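Local structure of sensor-type histidine kinase PrrB (Mycobacterium tuberculosis, 1YSR) at residues P7-D12 with S35-I40; G62-V67 with I82-S87. The protein is a membrane sensor kinase that uses ATP to phosphorylate a histidine, probably signals to PrrA, and is represented here by its C-terminal ATP-binding domain. One frame throughout, in Å; residues are numbered along the deposited sequence. Where two conformers were deposited one is given.

Contact 1 of 2, residues P7-D12 with S35-I40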
loop_
_atom_site.group_PDB
_atom_site.type_symbol
_atom_site.label_atom_id
_atom_site.label_comp_id
_atom_site.label_asym_id
_atom_site.label_seq_id
_atom_site.Cartn_x
_atom_site.Cartn_y
_atom_site.Cartn_z
ATOM N N PRO A 7 -6.349 4.785 3.232
ATOM C CA PRO A 7 -5.158 5.597 3.431
ATOM C C PRO A 7 -3.980 4.907 2.771
ATOM O O PRO A 7 -3.825 3.704 2.917
ATOM C CB PRO A 7 -5.001 5.596 4.977
ATOM C CG PRO A 7 -6.417 5.467 5.480
ATOM C CD PRO A 7 -6.914 4.363 4.536
ATOM N N VAL A 8 -3.178 5.653 2.024
ATOM C CA VAL A 8 -1.972 5.129 1.394
ATOM C C VAL A 8 -0.820 6.059 1.671
ATOM O O VAL A 8 -0.863 7.204 1.330
ATOM C CB VAL A 8 -2.118 5.035 -0.147
ATOM C CG1 VAL A 8 -0.910 4.333 -0.671
ATOM C CG2 VAL A 8 -3.346 4.209 -0.540
ATOM N N ASP A 9 0.241 5.542 2.283
ATOM C CA ASP A 9 1.468 6.333 2.438
ATOM C C ASP A 9 2.228 6.234 1.136
ATOM O O ASP A 9 2.847 5.213 0.882
ATOM C CB ASP A 9 2.312 5.766 3.588
ATOM C CG ASP A 9 3.625 6.538 3.797
ATOM O OD1 ASP A 9 4.129 7.215 2.863
ATOM O OD2 ASP A 9 4.199 6.382 4.891
ATOM N N ILE A 10 2.101 7.258 0.303
ATOM C CA ILE A 10 2.675 7.249 -1.055
ATOM C C ILE A 10 4.181 7.124 -0.995
ATOM O O ILE A 10 4.868 6.472 -1.846
ATOM C CB ILE A 10 2.314 8.605 -1.802
ATOM C CG1 ILE A 10 0.815 8.659 -2.104
ATOM C CG2 ILE A 10 3.127 8.760 -3.079
ATOM C CD1 ILE A 10 0.284 7.386 -2.871
ATOM N N THR A 11 4.733 7.792 0.024
ATOM C CA THR A 11 6.163 7.811 0.209
ATOM C C THR A 11 6.723 6.421 0.507
ATOM O O THR A 11 7.711 5.988 -0.126
ATOM C CB THR A 11 6.515 8.886 1.285
ATOM O OG1 THR A 11 5.906 10.130 0.897
ATOM C CG2 THR A 11 8.010 9.045 1.352
ATOM N N ASP A 12 6.092 5.685 1.417
ATOM C CA ASP A 12 6.495 4.326 1.723
ATOM C C ASP A 12 6.278 3.421 0.519
ATOM O O ASP A 12 7.081 2.526 0.260
ATOM C CB ASP A 12 5.667 3.807 2.933
ATOM C CG ASP A 12 6.077 2.410 3.391
ATOM O OD1 ASP A 12 7.239 2.210 3.771
ATOM O OD2 ASP A 12 5.237 1.500 3.341
ATOM N N SER A 35 12.144 12.434 0.593
ATOM C CA SER A 35 10.809 12.998 0.353
ATOM C C SER A 35 10.035 13.076 1.672
ATOM O O SER A 35 10.169 12.203 2.486
ATOM C CB SER A 35 9.980 12.102 -0.591
ATOM O OG SER A 35 10.474 11.981 -1.931
ATOM N N PRO A 36 9.150 14.081 1.819
ATOM C CA PRO A 36 8.335 14.081 3.029
ATOM C C PRO A 36 7.364 12.954 2.899
ATOM O O PRO A 36 7.054 12.536 1.765
ATOM C CB PRO A 36 7.562 15.382 2.933
ATOM C CG PRO A 36 7.479 15.681 1.421
ATOM C CD PRO A 36 8.822 15.192 0.912
ATOM N N THR A 37 6.873 12.472 4.037
ATOM C CA THR A 37 5.797 11.493 4.052
ATOM C C THR A 37 4.496 12.084 3.581
ATOM O O THR A 37 4.035 13.117 4.115
ATOM C CB THR A 37 5.654 10.833 5.449
ATOM O OG1 THR A 37 6.783 9.997 5.671
ATOM C CG2 THR A 37 4.433 9.971 5.504
ATOM N N CYS A 38 3.912 11.473 2.540
ATOM C CA CYS A 38 2.634 11.930 2.033
ATOM C C CYS A 38 1.576 10.866 2.107
ATOM O O CYS A 38 1.700 9.817 1.482
ATOM C CB CYS A 38 2.710 12.441 0.597
ATOM S SG CYS A 38 1.078 12.967 -0.013
ATOM N N ILE A 39 0.485 11.156 2.813
ATOM C CA ILE A 39 -0.622 10.199 2.843
ATOM C C ILE A 39 -1.740 10.697 1.937
ATOM O O ILE A 39 -2.134 11.881 2.061
ATOM C CB ILE A 39 -1.206 10.005 4.278
ATOM C CG1 ILE A 39 -0.073 9.845 5.335
ATOM C CG2 ILE A 39 -2.156 8.803 4.294
ATOM C CD1 ILE A 39 0.778 8.595 5.105
ATOM N N ILE A 40 -2.280 9.814 1.072
ATOM C CA ILE A 40 -3.506 10.136 0.323
ATOM C C ILE A 40 -4.491 9.033 0.568
ATOM O O ILE A 40 -4.186 8.052 1.307
ATOM C CB ILE A 40 -3.245 10.414 -1.214
ATOM C CG1 ILE A 40 -2.941 9.080 -1.955
ATOM C CG2 ILE A 40 -2.115 11.524 -1.396
ATOM C CD1 ILE A 40 -3.035 9.174 -3.487
HETATM O O HOH W 1 6.745 7.367 5.042
#

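Contact 2 of 2, residues G62-V67 with I82-S87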
loop_
_atom_site.group_PDB
_atom_site.type_symbol
_atom_site.label_atom_id
_atom_site.label_comp_id
_atom_site.label_asym_id
_atom_site.label_seq_id
_atom_site.Cartn_x
_atom_site.Cartn_y
_atom_site.Cartn_z
ATOM N N GLY A 62 13.096 2.134 -22.353
ATOM C CA GLY A 62 13.945 3.342 -22.398
ATOM C C GLY A 62 15.423 3.011 -22.208
ATOM O O GLY A 62 16.292 3.839 -22.440
ATOM N N GLY A 63 15.693 1.800 -21.774
ATOM C CA GLY A 63 17.040 1.344 -21.511
ATOM C C GLY A 63 17.645 2.021 -20.299
ATOM O O GLY A 63 18.873 2.065 -20.159
ATOM N N ALA A 64 16.798 2.558 -19.416
ATOM C CA ALA A 64 17.280 3.212 -18.182
ATOM C C ALA A 64 18.157 2.301 -17.332
ATOM O O ALA A 64 17.791 1.108 -17.097
ATOM C CB ALA A 64 16.070 3.692 -17.328
ATOM N N THR A 65 19.247 2.877 -16.793
ATOM C CA THR A 65 20.083 2.223 -15.768
ATOM C C THR A 65 19.986 2.973 -14.459
ATOM O O THR A 65 20.516 2.517 -13.433
ATOM C CB THR A 65 21.614 2.249 -16.176
ATOM O OG1 THR A 65 21.997 3.614 -16.352
ATOM C CG2 THR A 65 21.822 1.553 -17.471
ATOM N N LEU A 66 19.348 4.157 -14.476
ATOM C CA LEU A 66 19.136 4.966 -13.271
ATOM C C LEU A 66 17.671 5.471 -13.299
ATOM O O LEU A 66 17.176 5.994 -14.329
ATOM C CB LEU A 66 20.120 6.180 -13.183
ATOM C CG LEU A 66 19.934 7.226 -12.093
ATOM C CD1 LEU A 66 20.449 6.631 -10.784
ATOM C CD2 LEU A 66 20.838 8.472 -12.455
ATOM N N VAL A 67 16.998 5.240 -12.184
ATOM C CA VAL A 67 15.628 5.696 -11.923
ATOM C C VAL A 67 15.540 6.285 -10.515
ATOM O O VAL A 67 16.089 5.708 -9.553
ATOM C CB VAL A 67 14.619 4.505 -12.024
ATOM C CG1 VAL A 67 13.220 4.936 -11.518
ATOM C CG2 VAL A 67 14.578 3.962 -13.460
ATOM N N ILE A 82 8.519 9.738 -11.604
ATOM C CA ILE A 82 9.447 8.622 -11.850
ATOM C C ILE A 82 10.375 9.169 -12.929
ATOM O O ILE A 82 9.939 9.428 -14.082
ATOM C CB ILE A 82 8.720 7.340 -12.341
ATOM C CG1 ILE A 82 7.706 6.849 -11.262
ATOM C CG2 ILE A 82 9.694 6.293 -12.593
ATOM C CD1 ILE A 82 6.249 7.071 -11.583
ATOM N N ASP A 83 11.576 9.547 -12.500
ATOM C CA ASP A 83 12.609 10.110 -13.428
ATOM C C ASP A 83 13.600 9.045 -13.893
ATOM O O ASP A 83 14.000 8.221 -13.083
ATOM C CB ASP A 83 13.410 11.196 -12.658
ATOM C CG ASP A 83 12.722 12.513 -12.652
ATOM O OD1 ASP A 83 12.893 13.250 -13.639
ATOM O OD2 ASP A 83 12.036 12.824 -11.650
ATOM N N ASP A 84 13.984 9.002 -15.174
ATOM C CA ASP A 84 14.944 7.981 -15.606
ATOM C C ASP A 84 16.022 8.613 -16.535
ATOM O O ASP A 84 15.867 9.758 -16.995
ATOM C CB ASP A 84 14.273 6.748 -16.254
ATOM C CG ASP A 84 13.650 7.070 -17.613
ATOM O OD1 ASP A 84 14.377 7.414 -18.572
ATOM O OD2 ASP A 84 12.416 7.008 -17.744
ATOM N N ASN A 85 17.087 7.855 -16.734
ATOM C CA ASN A 85 18.249 8.314 -17.514
ATOM C C ASN A 85 18.244 7.590 -18.868
ATOM O O ASN A 85 19.267 7.480 -19.545
ATOM C CB ASN A 85 19.567 8.042 -16.733
ATOM C CG ASN A 85 19.968 6.570 -16.774
ATOM O OD1 ASN A 85 19.124 5.692 -16.971
ATOM N ND2 ASN A 85 21.277 6.288 -16.639
ATOM N N GLY A 86 17.083 7.083 -19.270
ATOM C CA GLY A 86 16.949 6.382 -20.554
ATOM C C GLY A 86 16.831 7.339 -21.743
ATOM O O GLY A 86 17.219 8.527 -21.658
ATOM N N SER A 87 16.374 6.783 -22.863
ATOM C CA SER A 87 16.120 7.423 -24.159
ATOM C C SER A 87 15.122 8.570 -24.113
ATOM O O SER A 87 15.188 9.541 -24.897
ATOM C CB SER A 87 15.544 6.363 -25.132
ATOM O OG SER A 87 16.371 5.246 -25.280
#

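Contact 1 of 2, residues P7-D12 with S35-I40
Backbone bonds between Val8 and Ile40 define a short antiparallel pairing. Val8 N donates to Ile40 O over 2.7 Å, and Ile40 N returns a bond to Val8 O over 3.0 Å, which makes this the hydrogen-bonded pair; Asp9 and Ile39 follow as the non-hydrogen-bonded one. Ile10 N, at the start of the helix, continues the series by reaching Cys38 O at 2.8 Å.

Where the helix turns the main chain away, the hydroxyl of Thr11 takes over. A chi1 of -53° sets OG1 beside its own backbone N, facing the loop. There it donates to Pro36 O at 2.8 Å, in the carbonyl plane and on a lone pair, and accepts from Cys38 N at 2.9 Å. The hydroxyl is thus held by one bond given and one accepted, and the donated one directs its proton at Pro36 O.

Asp9 caps the helix: Asp12 N meets OD1 from above the carboxylate plane, 67° out of it, at 2.9 Å. The other oxygen is used across the contact, since a water donating to Asp9 OD2 at 2.7 Å also bonds Thr37 OG1. Thr37 CG2 lies against the same carboxylate, while Ile39 CD1 packs on Asp9 CB.

From the first turn of the helix, Ile10 reaches Ile40 at an oblique angle, with Ile10 CD1 3.8 Å from Ile40 CG1. Leu47 of helix 44-61 touches both, and Ile80 and Val78 of strand 77-84 contact Ile10 and Ile40 respectively. Arg48 of the second subunit packs on Thr37 and Ile39.

The Val8-Ile40 and Asp9-Ile39 pairs belong to a two-stranded antiparallel sheet, strands 6-9 and 39-42, separate from the five-stranded one. It ties the N-terminal strand and N-capped first helix to the strand preceding helix 44-61, within the alpha/beta-sandwich of the histidine-kinase ATP-binding domain.

Contact 2 of 2, residues G62-V67 with I82-S87
Gly62 and Ser87 meet where the end of helix 44-61 comes against the DxGxG motif that begins at Asp84, the G1 box of GHKL-type ATPases, which in this family lines the nucleotide pocket. Gly62 O accepts twice: Ser87 N lies in the carbonyl plane on a lone pair at 3.0 Å, and Ser87 OG stands above that plane at 3.2 Å. Gly86 CA passes 3.2 Å from Gly62 O. Gly63, with a phi of 70°, turns the chain out of the helix.

Ala64 then rests its methyl on Asp84 CB. Asp84 itself closes an Asx turn, OD1 taking Gly86 N on its anti lone pair, and OD1 also receives Ala140 N.

Thr65 and Leu66 are gripped by the side chain of Asn85. Its OD1 accepts Thr65 N at 2.8 Å, in plane and on a lone pair, whereas Leu66 N approaches at 2.9 Å from 59° above the plane. Asn85 ND2 donates to Thr65 OG1 at 2.8 Å, almost within the amide plane. These three bonds hold the amide's rotation, and Leu66 CB packs against it. Leu66 O accepts Asn85 N at 3.0 Å.

Val67, paired with Asp84 as a non-hydrogen-bonded antiparallel pair, runs its side chain alongside Ile82, with Val67 CG1 3.9 Å from Ile82 CG2.

Contact 1 closes before contact 2 opens along the chain, and the two lie on opposite sides of its centre, with their centres 23 Å apart and nearest atoms about 9 Å apart. They do not touch, and they belong to different sheets: contact 1 to the two-stranded sheet 6-9/39-42, contact 2 to the hairpin 66-74/77-84 of the five-stranded one. Helix 44-61 spans the gap, packing on contact 1 through Leu47 and on contact 2 through Ala58. The far part of the same hairpin reaches contact 1, where Val78 and Ile80 touch it. One helix and one hairpin therefore connect the subunit-facing edge of this ATP-binding domain with its glycine-rich G1 box.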